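Local coordinates for protein glutathione peroxidase (Hypocrea jecorina, PDB 6VPD) that probably reduces hydroperoxides to alcohols with thioredoxin as the electron donor, as a peroxidase of the glutathione peroxidase family, at residues A[55-60]-A[65-70]; A[71-76]-A[178-183]. All coordinates share one frame; numbering follows the deposited sequence.

Contact 1: residues A[55-60]-A[65-70]; sequences VNTASK and YQYKNL
Tyr-67 reaches from helix 64-80 to the end of strand 51-58 and overlaps Thr-57 and Ala-58. Its CG stands anti to its own carbonyl carbon (chi1 -67°), which carries the ring across to the strand. Thr-57 meets the ring obliquely, and the two side chains cross at about a right angle. The methyl CG2 of Thr-57 is 4.0 Å from CE1 of Tyr-67. Further out, the phenol OH of Tyr-67 lies 3.9 Å from CB of Ala-58. The OH of Tyr-67 is also 3.2 Å from the carbonyl O of Ala-58, but the angle is poor for a hydrogen bond. One helical turn after Tyr-67, Leu-70 packs on the strand with CD1, 4.3 Å from CG2 of Val-55. Phe-155 adds an edge-to-face ring contact to Tyr-67 and also touches Leu-70. Strand and helix run roughly antiparallel, with 146° between their short axes, as the first two elements of a beta-alpha-beta unit of the thioredoxin fold. The loop between them carries Cys-61, the predicted active-site residue, whose side chain is about 7 Å from that of Tyr-67. The chemistry is mainly apolar, so strand and helix are held by shape and burial, with the phenol oxygen set among backbone atoms near the probable redox centre.

Contact 2: residues A[71-76]-A[178-183]; sequences ESVYQA and KIQDKI
Val-73 and Gln-180 join two helices that pack side by side in this thioredoxin fold, 64-80 and 176-188. Their short segments run in roughly the same direction, at 31°, with axes 10.7 Å apart. The apolar contacts centre on Val-73. CG1 of Val-73 lies anti to the backbone N (chi1 -179°) and is 4.1 Å from CD1 of Ile-183. The same CG1 of Val-73 is 3.8 Å from CG of Gln-180. Ile-183 also rests on Phe-85 and Leu-159, so it continues the packing onto the central sheet. Pro-176 and Glu-177 touch Val-73 as well, from the start of the second helix.

The remaining contacts set a polar group against carbon. The Gln-180 chain is extended beyond CG and slides past Val-73 in the opposite direction. This brings its amide oxygen against the valine methyls and within loose reach of Ala-76, whose CB is 4.4 Å from OE1 of Gln-180. With an alanine at Gln-180, the Val-73 methyls would probably lose the cover of this chain and a gap would open between the helices. The amide oxygen OE1 of Gln-180 sits 3.4 Å from CG2 and 3.5 Å from CG1 of Val-73.

How the contacts relate
Helix 64-80 is common to both contacts. Residues 65-70 serve contact 1 and residues 71-76 serve contact 2, so the two segments follow each other directly. The contact centres are about 14 Å apart. Contact 1 is local in sequence and comes first along the chain, joining the helix to strand 51-58 next to the predicted active-site loop. Contact 2 follows and is long-range, bringing in helix 176-188 near the end of the chain, away from that site. Pro-176 touches both Leu-70 and Val-73 and so bridges the two regions. Together the contacts tie one helix to the central mixed sheet and to the C-terminal helix of the thioredoxin fold.

Contact 1: residues A[55-60]-A[65-70]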
# COMPACT_ATOMS: atom_id res chain seq x y z
N VAL A 55 -8.75 8.73 -8.96
CA VAL A 55 -7.56 8.44 -8.17
C VAL A 55 -7.31 9.62 -7.24
O VAL A 55 -7.43 10.78 -7.65
CB VAL A 55 -6.35 8.12 -9.08
CG1 VAL A 55 -5.94 9.33 -9.86
CG2 VAL A 55 -5.18 7.60 -8.27
N ASN A 56 -7.06 9.33 -5.96
CA ASN A 56 -6.67 10.33 -4.98
C ASN A 56 -5.15 10.49 -5.01
O ASN A 56 -4.41 9.53 -4.75
CB ASN A 56 -7.12 9.94 -3.58
CG ASN A 56 -6.60 8.61 -3.19
OD1 ASN A 56 -6.72 7.65 -3.96
ND2 ASN A 56 -5.99 8.51 -2.01
N THR A 57 -4.70 11.69 -5.34
CA THR A 57 -3.28 11.93 -5.50
C THR A 57 -2.71 12.57 -4.25
O THR A 57 -3.43 13.08 -3.39
CB THR A 57 -3.02 12.82 -6.73
OG1 THR A 57 -3.91 13.95 -6.70
CG2 THR A 57 -3.27 12.03 -7.99
N ALA A 58 -1.38 12.48 -4.15
CA ALA A 58 -0.65 13.10 -3.06
C ALA A 58 -0.75 14.61 -3.15
O ALA A 58 -0.62 15.20 -4.23
CB ALA A 58 0.82 12.68 -3.12
N SER A 59 -0.97 15.25 -2.00
CA SER A 59 -0.79 16.70 -1.93
C SER A 59 0.69 17.07 -2.02
O SER A 59 1.07 17.95 -2.79
CB SER A 59 -1.42 17.22 -0.64
OG SER A 59 -1.71 18.60 -0.76
N LYS A 60 1.55 16.37 -1.27
CA LYS A 60 3.00 16.56 -1.34
C LYS A 60 3.58 15.92 -2.60
O LYS A 60 3.09 14.89 -3.09
CB LYS A 60 3.68 15.96 -0.10
CG LYS A 60 5.22 15.94 -0.14
CD LYS A 60 5.86 16.13 1.24
CE LYS A 60 6.76 14.96 1.61
NZ LYS A 60 7.60 15.26 2.80
N TYR A 65 7.09 8.30 -9.86
CA TYR A 65 6.88 7.08 -10.63
C TYR A 65 5.43 6.62 -10.61
O TYR A 65 5.04 5.81 -11.46
CB TYR A 65 7.81 5.99 -10.11
CG TYR A 65 9.23 6.38 -10.37
CD1 TYR A 65 9.61 6.86 -11.61
CD2 TYR A 65 10.19 6.35 -9.36
CE1 TYR A 65 10.90 7.26 -11.86
CE2 TYR A 65 11.49 6.75 -9.60
CZ TYR A 65 11.84 7.20 -10.86
OH TYR A 65 13.13 7.60 -11.12
N GLN A 66 4.61 7.14 -9.71
CA GLN A 66 3.21 6.78 -9.81
C GLN A 66 2.43 7.73 -10.71
O GLN A 66 1.53 7.29 -11.42
CB GLN A 66 2.58 6.69 -8.43
CG GLN A 66 2.07 5.29 -8.14
CD GLN A 66 1.60 5.13 -6.71
OE1 GLN A 66 1.67 6.08 -5.93
NE2 GLN A 66 1.12 3.94 -6.37
N TYR A 67 2.77 9.03 -10.70
CA TYR A 67 2.24 9.93 -11.72
C TYR A 67 2.65 9.47 -13.11
O TYR A 67 1.84 9.49 -14.05
CB TYR A 67 2.71 11.36 -11.50
CG TYR A 67 2.18 12.01 -10.26
CD1 TYR A 67 0.92 12.63 -10.26
CD2 TYR A 67 2.92 12.03 -9.08
CE1 TYR A 67 0.42 13.24 -9.11
CE2 TYR A 67 2.44 12.64 -7.94
CZ TYR A 67 1.18 13.24 -7.96
OH TYR A 67 0.70 13.83 -6.81
N LYS A 68 3.91 9.07 -13.27
CA LYS A 68 4.37 8.61 -14.58
C LYS A 68 3.51 7.46 -15.08
O LYS A 68 3.01 7.50 -16.21
CB LYS A 68 5.85 8.20 -14.51
CG LYS A 68 6.84 9.37 -14.39
CD LYS A 68 8.28 8.83 -14.30
CE LYS A 68 9.33 9.93 -14.45
NZ LYS A 68 10.74 9.43 -14.34
N ASN A 69 3.29 6.45 -14.23
CA ASN A 69 2.50 5.29 -14.63
C ASN A 69 1.06 5.65 -14.95
O ASN A 69 0.47 5.11 -15.90
CB ASN A 69 2.55 4.23 -13.54
CG ASN A 69 3.88 3.53 -13.46
OD1 ASN A 69 4.47 3.38 -12.39
ND2 ASN A 69 4.39 3.11 -14.62
N LEU A 70 0.46 6.56 -14.17
CA LEU A 70 -0.90 6.99 -14.46
C LEU A 70 -0.96 7.90 -15.68
O LEU A 70 -1.92 7.85 -16.45
CB LEU A 70 -1.55 7.68 -13.24
CG LEU A 70 -2.03 6.70 -12.16
CD1 LEU A 70 -1.69 7.14 -10.74
CD2 LEU A 70 -3.53 6.41 -12.32

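Contact 2: residues A[71-76]-A[178-183]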
# COMPACT_ATOMS: atom_id res chain seq x y z
N GLU A 71 0.06 8.73 -15.89
CA GLU A 71 0.15 9.44 -17.16
C GLU A 71 0.33 8.48 -18.33
O GLU A 71 -0.20 8.72 -19.42
CB GLU A 71 1.29 10.45 -17.10
CG GLU A 71 1.40 11.34 -18.31
CD GLU A 71 0.18 12.21 -18.53
OE1 GLU A 71 -0.03 12.68 -19.67
OE2 GLU A 71 -0.57 12.44 -17.55
N SER A 72 1.04 7.37 -18.12
CA SER A 72 1.32 6.43 -19.20
C SER A 72 0.07 5.66 -19.63
O SER A 72 -0.22 5.54 -20.82
CB SER A 72 2.44 5.47 -18.76
OG SER A 72 2.56 4.38 -19.65
N VAL A 73 -0.69 5.12 -18.67
CA VAL A 73 -1.94 4.44 -19.01
C VAL A 73 -2.92 5.40 -19.68
O VAL A 73 -3.70 5.01 -20.55
CB VAL A 73 -2.55 3.80 -17.74
CG1 VAL A 73 -3.85 3.06 -18.08
CG2 VAL A 73 -1.56 2.85 -17.11
N TYR A 74 -2.87 6.68 -19.32
CA TYR A 74 -3.79 7.67 -19.89
C TYR A 74 -3.41 8.05 -21.31
O TYR A 74 -4.29 8.31 -22.14
CB TYR A 74 -3.81 8.92 -19.03
CG TYR A 74 -4.67 10.04 -19.56
CD1 TYR A 74 -6.05 9.89 -19.66
CD2 TYR A 74 -4.11 11.25 -19.93
CE1 TYR A 74 -6.84 10.92 -20.12
CE2 TYR A 74 -4.89 12.29 -20.39
CZ TYR A 74 -6.25 12.12 -20.48
OH TYR A 74 -7.02 13.16 -20.95
N GLN A 75 -2.11 8.16 -21.60
CA GLN A 75 -1.71 8.39 -22.99
C GLN A 75 -2.07 7.20 -23.86
O GLN A 75 -2.66 7.37 -24.93
CB GLN A 75 -0.22 8.71 -23.09
CG GLN A 75 0.24 9.91 -22.30
CD GLN A 75 -0.32 11.22 -22.82
OE1 GLN A 75 -1.11 11.26 -23.77
NE2 GLN A 75 0.09 12.32 -22.20
N ALA A 76 -1.71 5.99 -23.42
CA ALA A 76 -2.03 4.76 -24.12
C ALA A 76 -3.49 4.74 -24.56
O ALA A 76 -3.80 4.91 -25.74
CB ALA A 76 -1.72 3.55 -23.24
N LYS A 178 -2.27 -2.78 -14.71
CA LYS A 178 -3.11 -3.95 -14.50
C LYS A 178 -4.59 -3.61 -14.58
O LYS A 178 -5.42 -4.50 -14.82
CB LYS A 178 -2.76 -4.61 -13.14
CG LYS A 178 -3.84 -5.56 -12.57
CD LYS A 178 -3.60 -5.94 -11.11
CE LYS A 178 -4.51 -7.10 -10.68
NZ LYS A 178 -3.97 -7.89 -9.52
N ILE A 179 -4.96 -2.33 -14.42
CA ILE A 179 -6.34 -1.95 -14.70
C ILE A 179 -6.62 -1.88 -16.19
O ILE A 179 -7.79 -1.93 -16.59
CB ILE A 179 -6.64 -0.58 -14.07
CG1 ILE A 179 -5.92 -0.42 -12.74
CG2 ILE A 179 -8.14 -0.39 -13.87
CD1 ILE A 179 -6.26 0.91 -12.11
N GLN A 180 -5.57 -1.78 -17.01
CA GLN A 180 -5.69 -1.36 -18.41
C GLN A 180 -6.69 -2.21 -19.18
O GLN A 180 -7.47 -1.69 -19.98
CB GLN A 180 -4.32 -1.41 -19.09
CG GLN A 180 -4.03 -0.21 -20.00
CD GLN A 180 -2.54 -0.08 -20.34
OE1 GLN A 180 -1.85 0.81 -19.84
NE2 GLN A 180 -2.06 -0.96 -21.20
N ASP A 181 -6.68 -3.53 -18.95
CA ASP A 181 -7.62 -4.39 -19.66
C ASP A 181 -9.04 -4.28 -19.10
O ASP A 181 -10.01 -4.47 -19.85
CB ASP A 181 -7.13 -5.85 -19.66
CG ASP A 181 -5.68 -5.99 -20.21
OD1 ASP A 181 -5.28 -5.22 -21.12
OD2 ASP A 181 -4.93 -6.90 -19.76
N LYS A 182 -9.19 -3.95 -17.81
CA LYS A 182 -10.52 -3.63 -17.28
C LYS A 182 -11.05 -2.32 -17.86
O LYS A 182 -12.26 -2.19 -18.11
CB LYS A 182 -10.47 -3.55 -15.76
CG LYS A 182 -10.35 -4.89 -15.08
CD LYS A 182 -11.66 -5.64 -14.99
CE LYS A 182 -12.81 -4.71 -14.62
NZ LYS A 182 -14.10 -5.39 -14.94
N ILE A 183 -10.17 -1.32 -18.05
CA ILE A 183 -10.60 -0.07 -18.67
C ILE A 183 -11.14 -0.35 -20.06
O ILE A 183 -12.28 0.01 -20.39
CB ILE A 183 -9.45 0.94 -18.73
CG1 ILE A 183 -9.12 1.47 -17.34
CG2 ILE A 183 -9.84 2.10 -19.63
CD1 ILE A 183 -7.67 1.80 -17.18